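PDB 4GLJ: RsfP from Uncultured bacterium, which probably catalyses phosphorolysis of 5'-methylthioadenosine to adenine and methylthioribose 1-phosphate, and binds the dye rhodamine B. Local coordinates for residues V94-V99 / L217-D222; K107-V112 / M243-N248; L206-S211 / S267-A272. All blocks are in the same frame, centred on the assembly; numbering follows the deposited sequence.

Contact 1. Residues V94-V99 / L217-D222; sequences VSVSAV and LALVTD. With RHB (N-[9-(2-carboxyphenyl)-6-(diethylamino)-3H-xanthen-3-ylidene]-N-ethylethanaminium), chain C; PO4 (phosphate ion), chain D.
Val-99 and Leu-219 meet through Val-99 N and Leu-219 O, 2.8 Å apart, near the pocket end of two parallel neighbouring strands. In the same alternating pattern Leu-217 N donates to Ser-95 O, Ser-97 N to Leu-217 O and Leu-219 N to Ser-97 O. The last bond, Thr-221 N to Val-99 O, spans 2.9 Å and is almost straight (173° at the hydrogen). Thr-221 OG1 also lies above the plane of this carbonyl, but a second conformer of Thr-221 makes that added bond doubtful.

Residues 94-99 also border a bound phosphate and the rhodamine B pocket. Ala-98 N points straight at the phosphate, 2.9 Å from its O2, and Ser-22, Arg-64, His-65 and Thr-199 complete the grip, consistent with the co-substrate site of a phosphorylase. The dye brings its ethyl carbon C34 near Ala-98 O and to 3.8 Å from Val-99 CA, and its C3 close to Thr-221.

Side chains fill both faces of the pair. Val-99 (chi1 -65°) sets both methyls against Ala-218, CG2 being 3.9 Å from Ala-218 CB. On the other face Val-96 CG1 reaches Leu-219 CD1 at 3.9 Å.

One step outward, with OG opposite the carbonyl carbon and beside its own backbone N (chi1 -63°), Ser-97 donates from OG to Ser-95 OG at 3.0 Å. Asn-200 bonds both hydroxyls, and Arg-64 reaches them weakly. Exchanging Ser-97 for an alanine would probably leave Ser-95 OG without this donor and the Asn-200 amide nitrogen without this acceptor, its carboxamide held less firmly.

Strand 16-20 flanks strand 92-101, and strand 111-119 runs antiparallel along the far edge of strand 213-221. Helix 237-263 covers the Val-96 and Leu-219 face, where Ile-253 meets Val-96, and its Asn-241 bonds Thr-221 O.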
# COMPACT_ATOMS: atom_id res chain seq x y z
N VAL A 94 -8.23 23.86 9.10
CA VAL A 94 -6.91 23.72 9.65
C VAL A 94 -6.88 22.40 10.40
O VAL A 94 -7.56 22.18 11.37
CB VAL A 94 -6.49 24.87 10.61
CG1 VAL A 94 -5.05 24.63 11.14
CG2 VAL A 94 -6.53 26.19 9.84
N SER A 95 -5.98 21.53 9.98
CA SER A 95 -5.79 20.21 10.63
C SER A 95 -4.61 20.42 11.60
O SER A 95 -3.55 20.96 11.23
CB SER A 95 -5.31 19.21 9.56
OG SER A 95 -4.51 18.20 10.22
N VAL A 96 -4.77 20.00 12.81
CA VAL A 96 -3.76 20.19 13.80
C VAL A 96 -3.33 18.82 14.22
O VAL A 96 -4.15 18.08 14.76
CB VAL A 96 -4.28 20.99 15.01
CG1 VAL A 96 -3.10 21.13 15.99
CG2 VAL A 96 -4.84 22.38 14.57
N SER A 97 -2.09 18.45 13.88
CA SER A 97 -1.64 17.06 13.99
C SER A 97 -0.28 16.87 14.67
O SER A 97 0.67 17.63 14.38
CB SER A 97 -1.51 16.51 12.60
OG SER A 97 -2.82 16.56 12.08
N ALA A 98 -0.18 15.81 15.48
CA ALA A 98 1.07 15.49 16.16
C ALA A 98 1.91 14.75 15.12
O ALA A 98 1.36 13.89 14.36
CB ALA A 98 0.84 14.58 17.37
N VAL A 99 3.19 15.09 15.04
CA VAL A 99 4.07 14.41 14.08
C VAL A 99 5.41 14.07 14.72
O VAL A 99 5.81 14.58 15.80
CB VAL A 99 4.37 15.25 12.79
CG1 VAL A 99 3.07 15.44 12.00
CG2 VAL A 99 5.14 16.54 13.14
N LEU A 217 -1.31 22.35 10.54
CA LEU A 217 -0.38 22.82 11.56
C LEU A 217 0.17 21.55 12.32
O LEU A 217 -0.56 20.92 13.09
CB LEU A 217 -1.14 23.75 12.54
CG LEU A 217 -0.37 24.25 13.77
CD1 LEU A 217 0.77 25.13 13.29
CD2 LEU A 217 -1.27 25.03 14.72
N ALA A 218 1.42 21.18 12.03
CA ALA A 218 2.02 19.96 12.61
C ALA A 218 2.78 20.32 13.89
O ALA A 218 3.51 21.32 13.92
CB ALA A 218 2.91 19.28 11.59
N LEU A 219 2.61 19.51 14.90
CA LEU A 219 3.23 19.70 16.19
C LEU A 219 4.24 18.57 16.39
O LEU A 219 3.88 17.41 16.47
CB LEU A 219 2.15 19.59 17.29
CG LEU A 219 0.83 20.34 17.02
CD1 LEU A 219 -0.09 20.20 18.23
CD2 LEU A 219 1.15 21.81 16.75
N VAL A 220 5.49 18.93 16.44
CA VAL A 220 6.57 17.97 16.61
C VAL A 220 6.60 17.44 18.01
O VAL A 220 6.83 18.16 19.02
CB VAL A 220 7.95 18.56 16.16
CG1 VAL A 220 8.98 17.46 16.32
CG2 VAL A 220 7.88 19.10 14.70
N THR A 221 6.38 16.15 18.12
CA THR A 221 6.30 15.56 19.44
C THR A 221 7.55 14.77 19.78
O THR A 221 7.82 14.47 20.97
CB THR A 221 5.07 14.68 19.66
OG1 THR A 221 4.94 13.77 18.57
CG2 THR A 221 3.81 15.54 19.78
N ASP A 222 8.34 14.45 18.79
CA ASP A 222 9.62 13.82 19.08
C ASP A 222 10.31 13.48 17.75
O ASP A 222 9.76 13.72 16.70
CB ASP A 222 9.46 12.57 20.01
CG ASP A 222 10.78 12.20 20.78
OD1 ASP A 222 11.84 12.82 20.52
OD2 ASP A 222 10.76 11.26 21.63
O2 RHB C . 7.99 10.67 20.33
C26 RHB C . 7.42 10.79 21.44
C19 RHB C . 5.92 10.63 21.43
C14 RHB C . 5.35 10.08 20.31
C15 RHB C . 3.97 9.92 20.25
C16 RHB C . 3.15 10.32 21.29
C17 RHB C . 3.72 10.90 22.42
C18 RHB C . 5.10 11.05 22.47
C9 RHB C . 6.18 9.59 19.19
C8 RHB C . 7.44 8.87 19.46
C13 RHB C . 7.83 8.73 20.78
C12 RHB C . 9.02 8.09 21.09
C11 RHB C . 9.82 7.57 20.08
N1 RHB C . 11.02 6.92 20.49
C35 RHB C . 10.71 5.82 21.42
C36 RHB C . 11.04 6.18 22.86
C22 RHB C . 11.83 6.40 19.38
C23 RHB C . 12.38 5.02 19.71
C10 RHB C . 9.42 7.72 18.73
C7 RHB C . 8.21 8.37 18.40
O1 RHB C . 7.78 8.55 17.08
C1 RHB C . 6.58 9.21 16.76
C2 RHB C . 5.76 9.73 17.77
C6 RHB C . 6.15 9.38 15.43
C5 RHB C . 4.93 10.05 15.21
C4 RHB C . 4.15 10.57 16.23
C3 RHB C . 4.57 10.40 17.52
N2 RHB C . 4.42 10.18 13.94
C24 RHB C . 4.85 8.93 13.36
C25 RHB C . 3.64 8.33 12.70
C33 RHB C . 2.97 9.97 14.06
C34 RHB C . 2.30 11.09 14.83
O3 RHB C . 8.06 11.08 22.49
P PO4 D . -2.95 13.09 14.89
O1 PO4 D . -2.38 11.92 15.63
O2 PO4 D . -2.57 14.26 15.77
O3 PO4 D . -2.29 13.08 13.57
O4 PO4 D . -4.47 13.03 14.75

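Contact 2. Residues K107-V112 / M243-N248; sequences KPLDMV and MKNADN
Leu-109 leans on Asn-245 and Lys-244 from the corner of a type II beta turn that runs from Lys-107 to Asp-110. Its backbone adopts a positive phi (78°), as the third position of such a turn demands, and the turn is closed by Asp-110 N bonding to Lys-107 O. Asp-110 tightens it further: its carboxylate folds back so that Lys-107 N meets OD2 at 2.9 Å from above the carboxylate plane.

With CG placed opposite its own carbonyl carbon (chi1 -50°) and CD1 opposite CA (chi2 -174°), Leu-109 sends its two methyls to different partners. CD1 rests 4.0 Å from Lys-244 CD, against the aliphatic part of a lysine whose chain bends at chi3 and ends in a salt bridge with Asp-162. CD2 lies over the Asn-245 carboxamide, 4.0 Å from OD1, while the same OD1 comes to 3.3 Å from Leu-109 CA. The chain of Met-111, straight past CG, carries CE from the strand across to the helix, where it meets Asn-248 CB at 3.4 Å, a tight fit for two carbons. Met-111 also touches Leu-217, Leu-219 and Val-252.

No direct hydrogen bond joins the two segments; one water does the work. It donates to Asn-245 OD1 at 2.6 Å and to Leu-109 O, and accepts from Asn-248 ND2 at 2.8 Å.

The buried Asn-245 amide is thus served at both ends, its ND2 giving a bond to Val-220 O on strand 213-221. That carbonyl needs a donor and so sets ND2 on its side, and the water donating to OD1 agrees with it. The result is a water-mediated polar joint, flanked by the side chains of Leu-109 and Met-111, that ties the helix to both turn and sheet.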
# COMPACT_ATOMS: atom_id res chain seq x y z
N LYS A 107 12.74 20.13 15.88
CA LYS A 107 12.85 19.61 17.26
C LYS A 107 11.49 19.48 17.98
O LYS A 107 10.51 20.20 17.64
CB LYS A 107 13.76 20.55 18.11
CG LYS A 107 15.21 20.36 17.73
CD LYS A 107 16.00 21.63 17.96
CE LYS A 107 17.49 21.37 17.79
NZ LYS A 107 17.88 20.67 16.53
N PRO A 108 11.41 18.58 18.98
CA PRO A 108 10.17 18.52 19.81
C PRO A 108 9.75 19.89 20.33
O PRO A 108 10.58 20.68 20.77
CB PRO A 108 10.55 17.59 20.94
CG PRO A 108 11.56 16.66 20.28
CD PRO A 108 12.37 17.52 19.33
N LEU A 109 8.44 20.14 20.28
CA LEU A 109 7.81 21.44 20.56
C LEU A 109 7.92 22.47 19.43
O LEU A 109 7.28 23.52 19.49
CB LEU A 109 8.31 22.07 21.88
CG LEU A 109 8.32 21.23 23.15
CD1 LEU A 109 8.72 22.22 24.22
CD2 LEU A 109 7.00 20.57 23.48
N ASP A 110 8.67 22.18 18.37
CA ASP A 110 8.57 23.03 17.20
C ASP A 110 7.23 22.74 16.53
O ASP A 110 6.60 21.63 16.71
CB ASP A 110 9.65 22.75 16.18
CG ASP A 110 11.02 23.28 16.59
OD1 ASP A 110 11.16 24.01 17.61
OD2 ASP A 110 11.99 22.89 15.85
N MET A 111 6.79 23.72 15.74
CA MET A 111 5.71 23.45 14.76
C MET A 111 6.23 23.54 13.35
O MET A 111 7.28 24.16 13.10
CB MET A 111 4.54 24.39 14.97
CG MET A 111 4.14 24.49 16.46
SD MET A 111 2.61 25.42 16.67
CE MET A 111 2.49 25.56 18.45
N VAL A 112 5.50 22.88 12.46
CA VAL A 112 5.88 22.72 11.10
C VAL A 112 4.60 22.95 10.29
O VAL A 112 3.52 22.40 10.58
CB VAL A 112 6.47 21.32 10.82
CG1 VAL A 112 6.83 21.19 9.35
CG2 VAL A 112 7.77 21.12 11.64
N MET A 243 1.21 17.62 25.52
CA MET A 243 0.25 18.50 26.16
C MET A 243 0.68 19.95 26.02
O MET A 243 -0.16 20.81 25.82
CB MET A 243 -0.04 18.07 27.60
CG MET A 243 -1.38 17.35 27.69
SD MET A 243 -1.46 15.99 28.89
CE MET A 243 -3.19 15.47 28.83
N LYS A 244 1.99 20.21 26.07
CA LYS A 244 2.45 21.57 25.85
C LYS A 244 2.23 22.04 24.40
O LYS A 244 1.76 23.16 24.15
CB LYS A 244 3.91 21.76 26.27
CG LYS A 244 4.32 23.22 26.03
CD LYS A 244 5.74 23.58 26.46
CE LYS A 244 5.84 23.87 27.95
NZ LYS A 244 7.27 23.89 28.37
N ASN A 245 2.53 21.17 23.44
CA ASN A 245 2.25 21.41 22.02
C ASN A 245 0.80 21.78 21.79
O ASN A 245 0.53 22.80 21.17
CB ASN A 245 2.54 20.16 21.19
CG ASN A 245 3.97 20.09 20.76
OD1 ASN A 245 4.55 21.12 20.43
ND2 ASN A 245 4.54 18.90 20.72
N ALA A 246 -0.11 20.94 22.31
CA ALA A 246 -1.54 21.19 22.22
C ALA A 246 -1.94 22.60 22.76
O ALA A 246 -2.70 23.35 22.12
CB ALA A 246 -2.31 20.08 22.94
N ASP A 247 -1.46 22.97 23.94
CA ASP A 247 -1.77 24.34 24.39
C ASP A 247 -1.17 25.50 23.55
O ASP A 247 -1.84 26.52 23.29
CB ASP A 247 -1.39 24.55 25.83
CG ASP A 247 -1.71 25.97 26.27
OD1 ASP A 247 -2.89 26.42 26.09
OD2 ASP A 247 -0.76 26.66 26.74
N ASN A 248 0.08 25.36 23.09
CA ASN A 248 0.64 26.27 22.08
C ASN A 248 -0.22 26.31 20.80
O ASN A 248 -0.55 27.38 20.28
CB ASN A 248 2.09 25.89 21.76
CG ASN A 248 3.05 26.25 22.88
OD1 ASN A 248 2.75 27.14 23.69
ND2 ASN A 248 4.21 25.56 22.95
O HOH W 1 4.71 23.69 20.90

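Contact 3. Residues L206-S211 / S267-A272; sequences LAREAS and SIAHTA
A Schellman motif ends helix 200-209, and its C-prime residue, Ser-211, packs against the short 3-10 segment at Ala-269 and His-270. Ser-211 has the positive phi of that position (55°), and its N bonds back to Arg-208 O. Its CA then approaches Ala-269 O to 3.0 Å in a CA-H...O contact, and Ser-211 O lies 3.5 Å from His-270 CD2, at the edge of the imidazole.

Arg-208 packs against Ala-269 and Ala-272. Its chain leaves the helix with CG anti to N, chi1 -174°, then bends at chi2 and chi3: CD touches Ala-272 CB at 3.4 Å, and Ala-269 CB sits 3.7 Å from NE. Ile-268 CD1 lies over one face of the guanidinium, toward its rim. The charged end is held by Asp-141 O and, weakly, by Ser-138 O.

Segment 267-272 opens with an ST turn, Ser-267 OG accepting from Ala-269 N. Beyond the pair, His-270 bonds Arg-91 O and meets Tyr-92 edge-to-face. Helix 78-87 packs on Leu-206 and Ala-210, Glu-209 reaches Gln-178 of the second subunit, and strand 213-221 follows after a short connection, its Ala-213 touching His-270.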
# COMPACT_ATOMS: atom_id res chain seq x y z
N LEU A 206 -9.65 14.09 0.50
CA LEU A 206 -11.09 14.22 0.67
C LEU A 206 -11.51 15.71 0.76
O LEU A 206 -12.51 16.11 0.16
CB LEU A 206 -11.56 13.42 1.90
CG LEU A 206 -11.32 11.88 1.67
CD1 LEU A 206 -11.44 11.09 2.98
CD2 LEU A 206 -12.28 11.31 0.61
N ALA A 207 -10.74 16.50 1.50
CA ALA A 207 -11.01 17.94 1.64
C ALA A 207 -10.91 18.56 0.24
O ALA A 207 -11.75 19.41 -0.15
CB ALA A 207 -9.97 18.58 2.60
N ARG A 208 -9.91 18.15 -0.55
CA ARG A 208 -9.76 18.70 -1.90
C ARG A 208 -10.98 18.33 -2.78
O ARG A 208 -11.53 19.17 -3.50
CB ARG A 208 -8.47 18.21 -2.55
CG ARG A 208 -8.13 18.82 -3.90
CD ARG A 208 -8.04 20.37 -3.98
NE ARG A 208 -7.12 20.88 -2.94
CZ ARG A 208 -5.81 21.05 -3.14
NH1 ARG A 208 -5.27 20.78 -4.35
NH2 ARG A 208 -5.04 21.58 -2.18
N GLU A 209 -11.40 17.06 -2.71
CA GLU A 209 -12.58 16.63 -3.48
C GLU A 209 -13.83 17.35 -3.05
O GLU A 209 -14.79 17.47 -3.86
CB GLU A 209 -12.83 15.12 -3.32
CG GLU A 209 -11.76 14.29 -4.02
CD GLU A 209 -12.05 12.80 -3.97
OE1 GLU A 209 -12.93 12.41 -3.13
OE2 GLU A 209 -11.39 12.03 -4.75
N ALA A 210 -13.86 17.74 -1.78
CA ALA A 210 -15.00 18.47 -1.24
C ALA A 210 -14.89 19.96 -1.48
O ALA A 210 -15.68 20.74 -0.92
CB ALA A 210 -15.16 18.21 0.24
N SER A 211 -13.91 20.37 -2.29
CA SER A 211 -13.65 21.80 -2.60
C SER A 211 -13.42 22.66 -1.33
O SER A 211 -13.86 23.81 -1.27
CB SER A 211 -14.81 22.36 -3.45
OG SER A 211 -14.91 21.65 -4.70
N SER A 267 -9.02 30.30 -2.61
CA SER A 267 -8.26 29.07 -2.68
C SER A 267 -8.53 28.33 -4.00
O SER A 267 -9.67 28.21 -4.45
CB SER A 267 -8.63 28.16 -1.48
OG SER A 267 -7.84 26.95 -1.52
N ILE A 268 -7.48 27.79 -4.61
CA ILE A 268 -7.69 26.92 -5.74
C ILE A 268 -8.56 25.70 -5.35
O ILE A 268 -9.26 25.18 -6.21
CB ILE A 268 -6.39 26.57 -6.52
CG1 ILE A 268 -5.30 25.85 -5.68
CG2 ILE A 268 -5.75 27.84 -7.12
CD1 ILE A 268 -5.60 25.24 -4.31
N ALA A 269 -8.60 25.32 -4.06
CA ALA A 269 -9.44 24.16 -3.63
C ALA A 269 -10.92 24.42 -3.91
O ALA A 269 -11.70 23.47 -4.12
CB ALA A 269 -9.22 23.80 -2.16
N HIS A 270 -11.30 25.68 -3.91
CA HIS A 270 -12.66 26.09 -4.00
C HIS A 270 -13.34 25.72 -5.29
O HIS A 270 -14.54 25.59 -5.33
CB HIS A 270 -12.82 27.55 -3.63
CG HIS A 270 -12.53 27.84 -2.19
ND1 HIS A 270 -12.11 29.00 -1.77
CD2 HIS A 270 -12.61 27.04 -1.07
CE1 HIS A 270 -11.93 28.97 -0.46
NE2 HIS A 270 -12.24 27.76 -0.04
N THR A 271 -12.57 25.54 -6.34
CA THR A 271 -13.09 25.11 -7.60
C THR A 271 -12.47 23.78 -8.04
O THR A 271 -12.51 23.48 -9.24
CB THR A 271 -12.81 26.20 -8.67
OG1 THR A 271 -11.44 26.63 -8.56
CG2 THR A 271 -13.70 27.49 -8.46
N ALA A 272 -11.90 22.99 -7.10
CA ALA A 272 -11.16 21.78 -7.49
C ALA A 272 -12.01 20.72 -8.21
O ALA A 272 -11.50 20.03 -9.05
CB ALA A 272 -10.48 21.12 -6.28

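Contacts 1 and 2 adjoin, their centres 7 Å apart: strands 213-221 and 111-119 are neighbours in the central mixed sheet, and Ala-218 N and Leu-109 N each probably donate a hydrogen bond across the seam. Contact 3 stands apart, about 22 Å from contact 1 and 28 Å from contact 2 between centres, across the chain's centre from contact 2. Along the chain the order is 94-99, 107-112, 206-211, 217-222, 243-248, 267-272, so every pair of contacts interleaves. Helix 200-209 leads into strand 213-221, and helix 237-263 follows it. Contacts 1 and 2 both border bound rhodamine B, through Ala-98 and Met-243 among others, whereas contact 3 joins the end of helix 200-209 to the loop after helix 237-263.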